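Local structure of ubiquinol-cytochrome C chaperone (Brucella abortus NCTC 8038, 6RWT) at residues K11-E14 with A15-R19; A105-F108 with Y109-G113. The protein is a Cbp3 homologue, probably acting as an assembly factor that binds newly made cytochrome b during biogenesis of respiratory complex III. One frame throughout, in Å; residues are numbered along the deposited sequence.

Overall arrangement
Two turns of two different helices illustrate how one backbone pattern can serve unlike surroundings in an all-helical chaperone. Interaction 1 lies on helix 2-28, about 18 Å from the centre of the chain and largely at the surface; interaction 2 lies on helix 100-120, about 11 Å from that centre and partly buried. Their centres are 26 Å apart and their nearest atoms about 14 Å, so they do not touch. Helix 66-89 meets both, through Glu74 and Glu78 at Val17 and through Phe80 at Ala105 and Tyr109. A magnesium ion lies about 4 Å from the side chain of Glu14; the nearest magnesium to Met107, about 13 Å from its side chain, is a different one.

Interaction 1: residues K11-E14 with A15-R19; sequences KANE and AIVLR
Backbone bonds from Ile16 to Ala12 and from Val17 to Asn13 carry this contact. Ile16 N donates to Ala12 O at 2.9 Å, and Val17 N reaches Asn13 O at 2.9 Å with an N-H...O angle of 166°. Leu18 N follows with a bond of 3.1 Å to Glu14 O, whereas the bond from Ala15 N to Lys11 O is weak.

The apolar side chains lean back over the same carbonyls. Ile16 CG1, beside its own backbone N at chi1 -69°, comes within 3.3 Å of Ala12 O, and CD1 stays close to the same carbonyl. Val17 CG2 rests against Asn13 O, and its nearest side-chain neighbour in the preceding turn is Asn13 ND2, 4.1 Å away, the two side chains crossing at a slant.

This N-H(i+4) to O=C(i) pattern defines the alpha-helix, here within helix 2-28. Val17, buried, also touches Glu74 and Glu78, which joins this turn to helix 66-89.

Among the polar side chains, Asn13 ND2 donates to Glu14 OE1 at 3.1 Å. The acceptor lies close to the amide plane, but the carboxylate is met from above its own plane. A bend at chi2 (-53°) folds the Glu14 chain so that its carboxylate can meet its neighbour. Asn13 ND2 also donates to Glu74 OE2, so one amide nitrogen links two acidic side chains, and a magnesium ion about 4 Å from the side chain of Glu14 may partly offset the negative charge there.

A water donates to Ala12 O at 3.1 Å, giving this carbonyl a second partner besides Ile16 N. On that flank, in one of the two conformers of Arg19, the guanidinium has Ile16 CA near the rim of one face, a placement that the second conformer leaves doubtful.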
# COMPACT_ATOMS: atom_id res chain seq x y z
N LYS A 11 12.25 20.51 -5.82
CA LYS A 11 12.33 19.76 -7.09
C LYS A 11 12.68 18.28 -6.84
O LYS A 11 12.03 17.38 -7.41
CB LYS A 11 13.36 20.42 -8.03
CG LYS A 11 13.48 19.77 -9.41
CD LYS A 11 14.46 20.52 -10.30
CE LYS A 11 14.66 19.81 -11.63
NZ LYS A 11 15.59 20.55 -12.52
N ALA A 12 13.66 18.05 -5.99
CA ALA A 12 14.09 16.70 -5.60
C ALA A 12 12.94 15.91 -4.96
O ALA A 12 12.79 14.71 -5.22
CB ALA A 12 15.28 16.76 -4.66
N ASN A 13 12.14 16.60 -4.14
CA ASN A 13 10.97 15.99 -3.49
C ASN A 13 10.00 15.38 -4.51
O ASN A 13 9.54 14.25 -4.33
CB ASN A 13 10.21 17.01 -2.63
CG ASN A 13 9.00 16.40 -1.92
OD1 ASN A 13 9.15 15.68 -0.93
ND2 ASN A 13 7.80 16.70 -2.42
N GLU A 14 9.71 16.13 -5.56
CA GLU A 14 8.80 15.65 -6.61
C GLU A 14 9.34 14.40 -7.31
O GLU A 14 8.58 13.46 -7.57
CB GLU A 14 8.46 16.77 -7.60
CG GLU A 14 7.74 17.98 -6.98
CD GLU A 14 6.50 17.60 -6.18
OE1 GLU A 14 6.49 17.84 -4.96
OE2 GLU A 14 5.55 17.05 -6.77
N ALA A 15 10.65 14.39 -7.59
CA ALA A 15 11.30 13.20 -8.15
C ALA A 15 11.26 11.98 -7.21
O ALA A 15 11.01 10.87 -7.66
CB ALA A 15 12.74 13.53 -8.55
N ILE A 16 11.48 12.21 -5.92
CA ILE A 16 11.39 11.15 -4.89
C ILE A 16 9.98 10.55 -4.79
O ILE A 16 9.81 9.33 -4.77
CB ILE A 16 11.89 11.65 -3.51
CG1 ILE A 16 13.41 11.88 -3.56
CG2 ILE A 16 11.54 10.69 -2.37
CD1 ILE A 16 13.95 12.73 -2.42
N VAL A 17 8.96 11.41 -4.74
CA VAL A 17 7.56 10.96 -4.66
C VAL A 17 7.21 10.08 -5.87
O VAL A 17 6.61 9.02 -5.72
CB VAL A 17 6.58 12.15 -4.51
CG1 VAL A 17 5.14 11.70 -4.65
CG2 VAL A 17 6.78 12.85 -3.17
N LEU A 18 7.60 10.52 -7.07
CA LEU A 18 7.34 9.76 -8.29
C LEU A 18 8.01 8.39 -8.25
O LEU A 18 7.36 7.38 -8.58
CB LEU A 18 7.78 10.54 -9.53
CG LEU A 18 7.62 9.85 -10.89
CD1 LEU A 18 6.17 9.51 -11.18
CD2 LEU A 18 8.20 10.74 -11.99
N ARG A 19 9.29 8.32 -7.86
CA ARG A 19 9.97 7.01 -7.87
C ARG A 19 9.44 6.08 -6.79
O ARG A 19 9.25 4.89 -7.05
CB ARG A 19 11.51 7.09 -7.85
CG ARG A 19 12.18 8.11 -6.98
CD ARG A 19 13.52 8.44 -7.63
NE ARG A 19 14.14 9.70 -7.23
CZ ARG A 19 14.99 9.82 -6.22
NH1 ARG A 19 15.53 10.99 -5.93
NH2 ARG A 19 15.31 8.76 -5.50
O HOH W 1 15.38 13.41 -6.28

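Interaction 2: residues A105-F108 with Y109-G113; sequences ARMF and YGRVG
Helix 100-120 here sets two consecutive aromatic residues, Phe108 and Tyr109, into an edge-to-face (T-shaped) pair. The edge of the Phe108 ring is directed at the face of Tyr109, with centroids 5.0 Å apart and planes at 71°; Phe108 CD2 stands over the centre of the tyrosine ring. Their first torsions differ: Phe108 CG is anti to its backbone N (chi1 176°), while Tyr109 CG lies beside its own (chi1 -70°), which turns the neighbouring side chains into each other.

One turn further on, Val112 CG2 sits over a face of Phe108, 4.2 Å from the ring centroid, in a CH-pi contact, while Val112 CG1 meets Phe108 CE1. Phe108 is thus held by Tyr109 and Val112, and it also packs on Phe79 and on Tyr47, Ser51 and Leu58 of helix 43-61.

Met107 and Arg111 run side by side in the same direction, Met107 CG 3.8 Å from Arg111 CD. A water donates to Met107 O at 2.9 Å and accepts from Arg111 NH1, which also forms a salt bridge with Glu48.

Beneath the side chains, Tyr109 N donates to Ala105 O at 2.9 Å and Val112 N to Phe108 O at 3.1 Å; Arg111 N reaches Met107 O only weakly. This is the i+4 to i bonding of an alpha-helix packed against helices 43-61 and 66-89 of an all-helical protein.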
# COMPACT_ATOMS: atom_id res chain seq x y z
N ALA A 105 -11.75 7.08 1.81
CA ALA A 105 -10.74 7.14 2.87
C ALA A 105 -11.07 6.25 4.08
O ALA A 105 -10.19 5.52 4.57
CB ALA A 105 -10.52 8.58 3.31
N ARG A 106 -12.33 6.25 4.53
CA ARG A 106 -12.78 5.33 5.57
C ARG A 106 -12.67 3.86 5.13
O ARG A 106 -12.29 3.01 5.94
CB ARG A 106 -14.23 5.66 6.00
CG ARG A 106 -14.80 4.81 7.12
CD ARG A 106 -16.11 5.40 7.64
NE ARG A 106 -16.79 4.53 8.61
CZ ARG A 106 -17.90 4.84 9.29
NH1 ARG A 106 -18.43 3.94 10.12
NH2 ARG A 106 -18.50 6.02 9.14
N MET A 107 -12.98 3.57 3.86
CA MET A 107 -12.83 2.20 3.31
C MET A 107 -11.37 1.75 3.38
O MET A 107 -11.09 0.60 3.75
CB MET A 107 -13.37 2.12 1.86
CG MET A 107 -13.38 0.72 1.23
SD MET A 107 -14.04 0.75 -0.45
CE MET A 107 -12.60 1.33 -1.35
N PHE A 108 -10.45 2.65 3.05
CA PHE A 108 -9.02 2.34 3.14
C PHE A 108 -8.57 2.15 4.59
O PHE A 108 -8.17 1.04 4.98
CB PHE A 108 -8.15 3.41 2.44
CG PHE A 108 -6.67 3.18 2.61
CD1 PHE A 108 -6.04 2.10 1.97
CD2 PHE A 108 -5.91 3.97 3.45
CE1 PHE A 108 -4.68 1.86 2.14
CE2 PHE A 108 -4.54 3.73 3.63
CZ PHE A 108 -3.93 2.66 2.98
N TYR A 109 -8.62 3.20 5.40
CA TYR A 109 -8.06 3.14 6.76
C TYR A 109 -8.74 2.09 7.65
O TYR A 109 -8.06 1.42 8.45
CB TYR A 109 -8.08 4.53 7.43
CG TYR A 109 -7.08 5.51 6.82
CD1 TYR A 109 -5.70 5.32 6.98
CD2 TYR A 109 -7.50 6.61 6.08
CE1 TYR A 109 -4.78 6.20 6.42
CE2 TYR A 109 -6.59 7.50 5.51
CZ TYR A 109 -5.23 7.29 5.68
OH TYR A 109 -4.31 8.18 5.13
N GLY A 110 -10.05 1.92 7.51
CA GLY A 110 -10.79 0.93 8.29
C GLY A 110 -10.41 -0.51 7.98
O GLY A 110 -10.20 -1.31 8.90
N ARG A 111 -10.32 -0.85 6.70
CA ARG A 111 -10.11 -2.24 6.29
C ARG A 111 -8.65 -2.70 6.39
O ARG A 111 -8.41 -3.89 6.58
CB ARG A 111 -10.66 -2.48 4.88
CG ARG A 111 -12.17 -2.30 4.79
CD ARG A 111 -12.71 -2.36 3.38
NE ARG A 111 -12.75 -3.71 2.81
CZ ARG A 111 -12.19 -4.10 1.66
NH1 ARG A 111 -11.45 -3.27 0.92
NH2 ARG A 111 -12.34 -5.36 1.26
N VAL A 112 -7.69 -1.78 6.26
CA VAL A 112 -6.27 -2.13 6.40
C VAL A 112 -5.76 -2.10 7.85
O VAL A 112 -4.67 -2.60 8.13
CB VAL A 112 -5.32 -1.29 5.49
CG1 VAL A 112 -5.75 -1.39 4.03
CG2 VAL A 112 -5.20 0.15 5.96
N GLY A 113 -6.55 -1.53 8.77
CA GLY A 113 -6.20 -1.52 10.20
C GLY A 113 -5.95 -2.91 10.78
O GLY A 113 -5.04 -3.09 11.60
O HOH W 2 -9.86 -0.84 1.61